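Local coordinates for cobalamin biosynthesis protein CobN (PDB 7C6O) that is the large, catalytic subunit of cobaltochelatase, the enzyme that inserts cobalt into the corrin ring during cobalamin biosynthesis, at residues E344-R348 with D578-D583; E562-T568 with Q600-A605. One frame throughout, in Å; residues are numbered along the deposited sequence.

Contact 1 (E344-R348 with D578-D583)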
ATOM      1  N   GLU A 344     -13.229  24.607   4.796  1.00 16.52           N
ATOM      2  CA  GLU A 344     -11.995  24.262   5.494  1.00 16.55           C
ATOM      3  C   GLU A 344     -11.170  23.264   4.690  1.00 13.52           C
ATOM      4  O   GLU A 344      -9.949  23.418   4.566  1.00 15.82           O
ATOM      5  CB  GLU A 344     -12.317  23.716   6.887  1.00 18.65           C
ATOM      6  CG  GLU A 344     -11.100  23.505   7.777  1.00 18.74           C
ATOM      7  CD  GLU A 344     -10.399  22.185   7.509  1.00 18.85           C
ATOM      8  OE1 GLU A 344     -11.079  21.221   7.093  1.00 19.14           O
ATOM      9  OE2 GLU A 344      -9.167  22.115   7.707  1.00 20.41           O
ATOM     10  N   ARG A 345     -11.816  22.237   4.128  1.00 14.08           N
ATOM     11  CA  ARG A 345     -11.092  21.295   3.282  1.00 12.72           C
ATOM     12  C   ARG A 345     -10.647  21.940   1.975  1.00 17.24           C
ATOM     13  O   ARG A 345      -9.618  21.548   1.413  1.00 15.74           O
ATOM     14  CB  ARG A 345     -11.952  20.062   3.006  1.00 12.56           C
ATOM     15  CG  ARG A 345     -12.185  19.157   4.217  1.00 15.12           C
ATOM     16  CD  ARG A 345     -10.919  18.395   4.622  1.00 13.22           C
ATOM     17  NE  ARG A 345     -10.054  19.174   5.507  1.00 13.00           N
ATOM     18  CZ  ARG A 345      -8.850  18.782   5.912  1.00 16.14           C
ATOM     19  NH1 ARG A 345      -8.355  17.619   5.507  1.00 12.91           N
ATOM     20  NH2 ARG A 345      -8.134  19.555   6.719  1.00 15.28           N
ATOM     21  N   CYS A 346     -11.406  22.920   1.475  1.00 16.94           N
ATOM     22  CA  CYS A 346     -10.944  23.694   0.328  1.00 15.69           C
ATOM     23  C   CYS A 346      -9.614  24.369   0.631  1.00 15.50           C
ATOM     24  O   CYS A 346      -8.730  24.434  -0.231  1.00 15.87           O
ATOM     25  CB  CYS A 346     -11.989  24.740  -0.066  1.00 16.08           C
ATOM     26  SG  CYS A 346     -13.408  24.091  -0.972  1.00 18.16           S
ATOM     27  N   ALA A 347      -9.454  24.868   1.858  1.00 16.46           N
ATOM     28  CA  ALA A 347      -8.204  25.515   2.243  1.00 18.75           C
ATOM     29  C   ALA A 347      -7.046  24.525   2.253  1.00 19.62           C
ATOM     30  O   ALA A 347      -5.921  24.874   1.874  1.00 18.29           O
ATOM     31  CB  ALA A 347      -8.360  26.177   3.612  1.00 17.18           C
ATOM     32  N   ARG A 348      -7.298  23.287   2.681  1.00 18.72           N
ATOM     33  CA  ARG A 348      -6.243  22.278   2.679  1.00 17.35           C
ATOM     34  C   ARG A 348      -5.826  21.925   1.257  1.00 16.97           C
ATOM     35  O   ARG A 348      -4.631  21.836   0.956  1.00 16.70           O
ATOM     36  CB  ARG A 348      -6.702  21.030   3.435  1.00 15.55           C
ATOM     37  CG  ARG A 348      -5.732  19.858   3.343  1.00 16.41           C
ATOM     38  CD  ARG A 348      -4.463  20.088   4.163  1.00 17.20           C
ATOM     39  NE  ARG A 348      -4.722  20.068   5.601  1.00 14.78           N
ATOM     40  CZ  ARG A 348      -4.599  21.120   6.405  1.00 17.84           C
ATOM     41  NH1 ARG A 348      -4.205  22.290   5.922  1.00 15.28           N
ATOM     42  NH2 ARG A 348      -4.864  21.001   7.700  1.00 15.27           N
ATOM     43  N   ASP A 578      -3.493  14.744   9.356  1.00 13.54           N
ATOM     44  CA  ASP A 578      -3.774  16.048   8.765  1.00 14.43           C
ATOM     45  C   ASP A 578      -3.365  17.179   9.701  1.00 14.53           C
ATOM     46  O   ASP A 578      -2.786  18.181   9.263  1.00 14.56           O
ATOM     47  CB  ASP A 578      -5.256  16.150   8.408  1.00 14.87           C
ATOM     48  CG  ASP A 578      -5.604  17.458   7.721  1.00 15.34           C
ATOM     49  OD1 ASP A 578      -5.545  17.510   6.473  1.00 16.98           O
ATOM     50  OD2 ASP A 578      -5.937  18.431   8.429  1.00 15.05           O
ATOM     51  N   ALA A 579      -3.662  17.036  10.996  1.00 14.61           N
ATOM     52  CA  ALA A 579      -3.274  18.058  11.961  1.00 15.94           C
ATOM     53  C   ALA A 579      -1.758  18.191  12.049  1.00 16.44           C
ATOM     54  O   ALA A 579      -1.229  19.301  12.183  1.00 14.51           O
ATOM     55  CB  ALA A 579      -3.861  17.732  13.333  1.00 16.77           C
ATOM     56  N   ALA A 580      -1.042  17.069  11.967  1.00 14.83           N
ATOM     57  CA  ALA A 580       0.411  17.113  12.087  1.00 14.69           C
ATOM     58  C   ALA A 580       1.056  17.690  10.831  1.00 15.43           C
ATOM     59  O   ALA A 580       1.880  18.610  10.911  1.00 15.02           O
ATOM     60  CB  ALA A 580       0.956  15.713  12.377  1.00 10.23           C
ATOM     61  N   LEU A 581       0.686  17.173   9.657  1.00 13.24           N
ATOM     62  CA  LEU A 581       1.408  17.502   8.430  1.00 16.40           C
ATOM     63  C   LEU A 581       0.911  18.782   7.766  1.00 17.62           C
ATOM     64  O   LEU A 581       1.716  19.531   7.198  1.00 17.99           O
ATOM     65  CB  LEU A 581       1.316  16.337   7.441  1.00 14.99           C
ATOM     66  CG  LEU A 581       2.215  16.418   6.206  1.00 15.66           C
ATOM     67  CD1 LEU A 581       3.673  16.598   6.617  1.00 17.37           C
ATOM     68  CD2 LEU A 581       2.055  15.168   5.351  1.00 14.84           C
ATOM     69  N   GLY A 582      -0.392  19.048   7.818  1.00 15.27           N
ATOM     70  CA  GLY A 582      -0.920  20.273   7.232  1.00 16.83           C
ATOM     71  C   GLY A 582      -0.688  20.342   5.734  1.00 15.27           C
ATOM     72  O   GLY A 582      -0.871  19.361   5.005  1.00 15.04           O
ATOM     73  N   ASP A 583      -0.274  21.520   5.267  1.00 13.84           N
ATOM     74  CA  ASP A 583      -0.011  21.769   3.855  1.00 15.37           C
ATOM     75  C   ASP A 583       1.410  21.408   3.431  1.00 16.99           C
ATOM     76  O   ASP A 583       1.772  21.652   2.275  1.00 18.69           O
ATOM     77  CB  ASP A 583      -0.266  23.244   3.516  1.00 18.52           C
ATOM     78  CG  ASP A 583      -1.718  23.649   3.684  1.00 21.68           C
ATOM     79  OD1 ASP A 583      -2.603  22.772   3.597  1.00 23.60           O
ATOM     80  OD2 ASP A 583      -1.974  24.854   3.893  1.00 24.46           O
TER
HETATM   81  O   HOH W   1      -4.338  25.849   4.055  1.00 25.46           O

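Contact 2 (E562-T568 with Q600-A605)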
ATOM      1  N   GLU A 562       1.860   8.704   8.664  1.00 13.99           N
ATOM      2  CA  GLU A 562       0.787   8.196   7.816  1.00 15.49           C
ATOM      3  C   GLU A 562       0.054   7.013   8.434  1.00 14.63           C
ATOM      4  O   GLU A 562      -0.863   6.479   7.799  1.00 15.12           O
ATOM      5  CB  GLU A 562       1.336   7.816   6.436  1.00 14.61           C
ATOM      6  CG  GLU A 562       2.327   6.652   6.419  1.00 13.76           C
ATOM      7  CD  GLU A 562       3.775   7.082   6.638  1.00 18.12           C
ATOM      8  OE1 GLU A 562       4.012   8.094   7.329  1.00 15.88           O
ATOM      9  OE2 GLU A 562       4.680   6.400   6.111  1.00 18.59           O
ATOM     10  N   TRP A 563       0.418   6.601   9.650  1.00 13.64           N
ATOM     11  CA  TRP A 563      -0.261   5.516  10.344  1.00 13.07           C
ATOM     12  C   TRP A 563      -0.962   5.987  11.612  1.00 14.07           C
ATOM     13  O   TRP A 563      -1.424   5.151  12.397  1.00 14.06           O
ATOM     14  CB  TRP A 563       0.731   4.394  10.665  1.00 12.61           C
ATOM     15  CG  TRP A 563       1.341   3.814   9.429  1.00 15.79           C
ATOM     16  CD1 TRP A 563       2.525   4.174   8.850  1.00 16.70           C
ATOM     17  CD2 TRP A 563       0.781   2.790   8.598  1.00 16.05           C
ATOM     18  NE1 TRP A 563       2.740   3.427   7.713  1.00 15.35           N
ATOM     19  CE2 TRP A 563       1.684   2.572   7.538  1.00 14.33           C
ATOM     20  CE3 TRP A 563      -0.396   2.035   8.648  1.00 17.14           C
ATOM     21  CZ2 TRP A 563       1.449   1.629   6.538  1.00 15.22           C
ATOM     22  CZ3 TRP A 563      -0.626   1.097   7.655  1.00 20.19           C
ATOM     23  CH2 TRP A 563       0.293   0.903   6.614  1.00 19.16           C
ATOM     24  N   LEU A 564      -1.055   7.297  11.829  1.00 12.55           N
ATOM     25  CA  LEU A 564      -1.754   7.827  12.984  1.00 12.64           C
ATOM     26  C   LEU A 564      -3.257   7.582  12.852  1.00 15.89           C
ATOM     27  O   LEU A 564      -3.778   7.437  11.742  1.00 15.17           O
ATOM     28  CB  LEU A 564      -1.480   9.322  13.134  1.00 16.55           C
ATOM     29  CG  LEU A 564      -0.056   9.748  13.496  1.00 16.32           C
ATOM     30  CD1 LEU A 564       0.032  11.263  13.557  1.00 18.35           C
ATOM     31  CD2 LEU A 564       0.379   9.126  14.815  1.00 17.55           C
ATOM     32  N   PRO A 565      -3.973   7.521  13.976  1.00 17.80           N
ATOM     33  CA  PRO A 565      -5.419   7.291  13.909  1.00 15.17           C
ATOM     34  C   PRO A 565      -6.131   8.378  13.117  1.00 14.44           C
ATOM     35  O   PRO A 565      -5.755   9.553  13.143  1.00 13.64           O
ATOM     36  CB  PRO A 565      -5.852   7.295  15.381  1.00 16.41           C
ATOM     37  CG  PRO A 565      -4.625   6.896  16.126  1.00 18.57           C
ATOM     38  CD  PRO A 565      -3.478   7.507  15.364  1.00 17.81           C
ATOM     39  N   GLY A 566      -7.167   7.960  12.409  1.00 12.39           N
ATOM     40  CA  GLY A 566      -7.925   8.848  11.554  1.00 15.35           C
ATOM     41  C   GLY A 566      -8.712   8.024  10.553  1.00 13.06           C
ATOM     42  O   GLY A 566      -8.785   6.800  10.653  1.00 15.61           O
ATOM     43  N   LYS A 567      -9.292   8.723   9.581  1.00 14.10           N
ATOM     44  CA  LYS A 567     -10.044   8.029   8.547  1.00 15.68           C
ATOM     45  C   LYS A 567      -9.113   7.182   7.678  1.00 14.08           C
ATOM     46  O   LYS A 567      -7.902   7.417   7.598  1.00 14.96           O
ATOM     47  CB  LYS A 567     -10.815   9.023   7.677  1.00 17.03           C
ATOM     48  CG  LYS A 567     -11.804   9.877   8.458  1.00 14.60           C
ATOM     49  CD  LYS A 567     -12.688  10.700   7.534  1.00 16.07           C
ATOM     50  CE  LYS A 567     -13.496  11.721   8.320  1.00 18.13           C
ATOM     51  NZ  LYS A 567     -14.269  11.099   9.434  1.00 19.23           N
ATOM     52  N   THR A 568      -9.707   6.174   7.030  1.00 15.50           N
ATOM     53  CA  THR A 568      -8.968   5.311   6.109  1.00 14.79           C
ATOM     54  C   THR A 568      -8.233   6.132   5.056  1.00 15.57           C
ATOM     55  O   THR A 568      -7.034   5.938   4.816  1.00 12.95           O
ATOM     56  CB  THR A 568      -9.934   4.338   5.436  1.00 18.34           C
ATOM     57  OG1 THR A 568     -10.980   5.084   4.796  1.00 22.45           O
ATOM     58  CG2 THR A 568     -10.555   3.399   6.460  1.00 17.60           C
ATOM     59  N   GLN A 600       0.155   3.858   1.580  1.00 10.72           N
ATOM     60  CA  GLN A 600      -0.460   4.492   2.742  1.00 12.54           C
ATOM     61  C   GLN A 600       0.051   5.915   2.922  1.00 12.36           C
ATOM     62  O   GLN A 600      -0.716   6.818   3.277  1.00 11.28           O
ATOM     63  CB  GLN A 600      -0.203   3.663   4.002  1.00 12.26           C
ATOM     64  CG  GLN A 600      -1.057   4.073   5.209  1.00 14.17           C
ATOM     65  CD  GLN A 600      -2.534   3.722   5.044  1.00 15.89           C
ATOM     66  OE1 GLN A 600      -3.166   4.071   4.047  1.00 19.73           O
ATOM     67  NE2 GLN A 600      -3.088   3.034   6.033  1.00 17.07           N
ATOM     68  N   ALA A 601       1.341   6.137   2.668  1.00 12.06           N
ATOM     69  CA  ALA A 601       1.876   7.492   2.718  1.00 12.63           C
ATOM     70  C   ALA A 601       1.294   8.354   1.603  1.00 13.31           C
ATOM     71  O   ALA A 601       1.011   9.539   1.813  1.00 12.08           O
ATOM     72  CB  ALA A 601       3.401   7.458   2.636  1.00 14.20           C
ATOM     73  N   LYS A 602       1.105   7.774   0.412  1.00 12.33           N
ATOM     74  CA  LYS A 602       0.507   8.519  -0.695  1.00 11.07           C
ATOM     75  C   LYS A 602      -0.889   9.012  -0.346  1.00 13.16           C
ATOM     76  O   LYS A 602      -1.274  10.128  -0.715  1.00 14.28           O
ATOM     77  CB  LYS A 602       0.439   7.648  -1.952  1.00 11.27           C
ATOM     78  CG  LYS A 602       1.779   7.272  -2.565  1.00 11.42           C
ATOM     79  CD  LYS A 602       1.598   6.207  -3.647  1.00 13.43           C
ATOM     80  CE  LYS A 602       0.915   6.757  -4.894  1.00 13.20           C
ATOM     81  NZ  LYS A 602       1.838   7.591  -5.717  1.00 16.20           N
ATOM     82  N   ARG A 603      -1.665   8.192   0.362  1.00 12.66           N
ATOM     83  CA  ARG A 603      -3.088   8.445   0.542  1.00 13.28           C
ATOM     84  C   ARG A 603      -3.434   9.142   1.848  1.00 13.53           C
ATOM     85  O   ARG A 603      -4.409   9.901   1.883  1.00 14.80           O
ATOM     86  CB  ARG A 603      -3.867   7.130   0.445  1.00  9.72           C
ATOM     87  CG  ARG A 603      -3.668   6.433  -0.889  1.00 13.35           C
ATOM     88  CD  ARG A 603      -4.453   5.136  -0.997  1.00 10.16           C
ATOM     89  NE  ARG A 603      -4.269   4.541  -2.318  1.00 10.52           N
ATOM     90  CZ  ARG A 603      -4.823   3.401  -2.720  1.00 13.27           C
ATOM     91  NH1 ARG A 603      -5.613   2.712  -1.905  1.00 11.56           N
ATOM     92  NH2 ARG A 603      -4.581   2.950  -3.942  1.00 13.21           N
ATOM     93  N   ARG A 604      -2.675   8.919   2.921  1.00 12.88           N
ATOM     94  CA  ARG A 604      -2.975   9.556   4.197  1.00 12.89           C
ATOM     95  C   ARG A 604      -2.038  10.715   4.520  1.00 14.41           C
ATOM     96  O   ARG A 604      -2.257  11.409   5.518  1.00 14.90           O
ATOM     97  CB  ARG A 604      -2.950   8.519   5.330  1.00 11.80           C
ATOM     98  CG  ARG A 604      -3.909   7.351   5.095  1.00 13.73           C
ATOM     99  CD  ARG A 604      -4.022   6.416   6.293  1.00 13.25           C
ATOM    100  NE  ARG A 604      -4.980   6.881   7.299  1.00 13.13           N
ATOM    101  CZ  ARG A 604      -4.655   7.197   8.549  1.00 11.22           C
ATOM    102  NH1 ARG A 604      -3.394   7.093   8.952  1.00 10.55           N
ATOM    103  NH2 ARG A 604      -5.589   7.603   9.399  1.00 12.89           N
ATOM    104  N   ALA A 605      -1.018  10.962   3.691  1.00 11.84           N
ATOM    105  CA  ALA A 605      -0.103  12.071   3.933  1.00 13.61           C
ATOM    106  C   ALA A 605       0.344  12.727   2.628  1.00 16.12           C
ATOM    107  O   ALA A 605       1.440  13.296   2.563  1.00 14.76           O
ATOM    108  CB  ALA A 605       1.116  11.611   4.738  1.00 12.45           C
TER
HETATM  109  O   HOH W   2      -5.593   4.525   2.879  1.00 15.31           O

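Contact 1 (E344-R348 with D578-D583)
Asp578 is held between two arginines, Arg345 and Arg348, that stand one turn apart on helix 343-361. Each arginine uses two nitrogens, one for each carboxylate oxygen. Arg348 comes side-on. Its NE lies 2.8 Å from OD1 of Asp578 in a nearly straight bond (170°), and its NH2 is 2.9 Å from OD2 of Asp578. Arg345 comes end-on, with NH1 3.0 Å from OD1 of Asp578 and NH2 at the same distance from OD2. The two guanidinium groups reach the carboxylate from opposite faces. The plane of Arg345 is turned 62° from the carboxylate, that of Arg348 only 32°.

Arg348 has a second acid. Its NH1 donates to OD1 of Asp583 at 2.9 Å, meeting that oxygen from above the carboxylate plane. Gly582 CA lies over the centre of the Arg348 guanidinium. Gly582 has positive phi just after helix 576-581, and this turn carries the chain from Asp578 round to Asp583. Bends at chi2 and chi3 fold Arg348 between the two acids.

Arg345 is set in place from its own helix. It turns its NE and NH2 side-on to the carboxylate of Glu344, and OE2 of Glu344 is 2.9 Å from NH2 of Arg345. The NH1 of Arg345 also donates to the carbonyl of Met571. Val324 of strand 321-331 touches both arginines. A water bridges the carbonyl O of Ala347 and OD2 of Asp583.

The five residues form one salt-bridge network of three acids and two arginines, joining the end of helix 576-581 to helix 343-361. Four N-H donors satisfy the buried carboxylate of Asp578 and fix its rotation. The two positive groups would be expected to keep it ionised, and the three acids together probably offset the charge of the two arginines.

Contact 2 (E562-T568 with Q600-A605)
The loop that follows strand 551-555 wraps round an arginine at the C-terminal end of helix 595-604, and its carbonyls form a ring of acceptors round the guanidinium group. Arg604 lies edge-on to this loop, with its carbonyl partners near the guanidinium plane. NH1 donates to the carbonyl O of Glu562 and to that of Leu564, both at 2.8 Å. NH2 also reaches Leu564 O, nearly in line with its C=O bond. Lys567 O is gripped side-on by NE and NH2 of Arg604. Five bonds thus fix the guanidinium group, and a weak one runs from NE to Thr568 O.

Beside this pocket, the aliphatic part of Glu562 rests on the helix, with its CB 3.8 Å from CA of Ala601. The carboxylate of Glu562 turns to the hydroxyl of Tyr588. With CG anti to the backbone N (chi1 -167°), the chain of Gln600 crosses the face of Trp563, and a bend at chi2 leads its NE2 on to a bond with Asp946. A water joins OE1 of Gln600 to Thr568 O. The CG of Gln600 makes a CH-pi contact over the face of Trp563, 3.6 Å from the six-membered ring centroid and 8° off its normal.

In the fold
Contacts 1 and 2 lie next to each other, their centres about 13 Å apart, and in sequence each contact has one segment lying between the two of the other. Leu581 CD2 of contact 1 packs 3.4 Å from Ala605 O of contact 2. Helix 576-581 is shared ground, since its Pro577 touches both Leu564 and Arg604. Met571 also touches Arg604, and its carbonyl binds Arg345 of contact 1. Contact 2 is the more central, about 11 Å from the centre of the chain against 22 Å for contact 1. Contact 1 ties this region to helix 343-361. The metal site known here is a sodium ion at Asp125 and Ser127, which belong to neither contact.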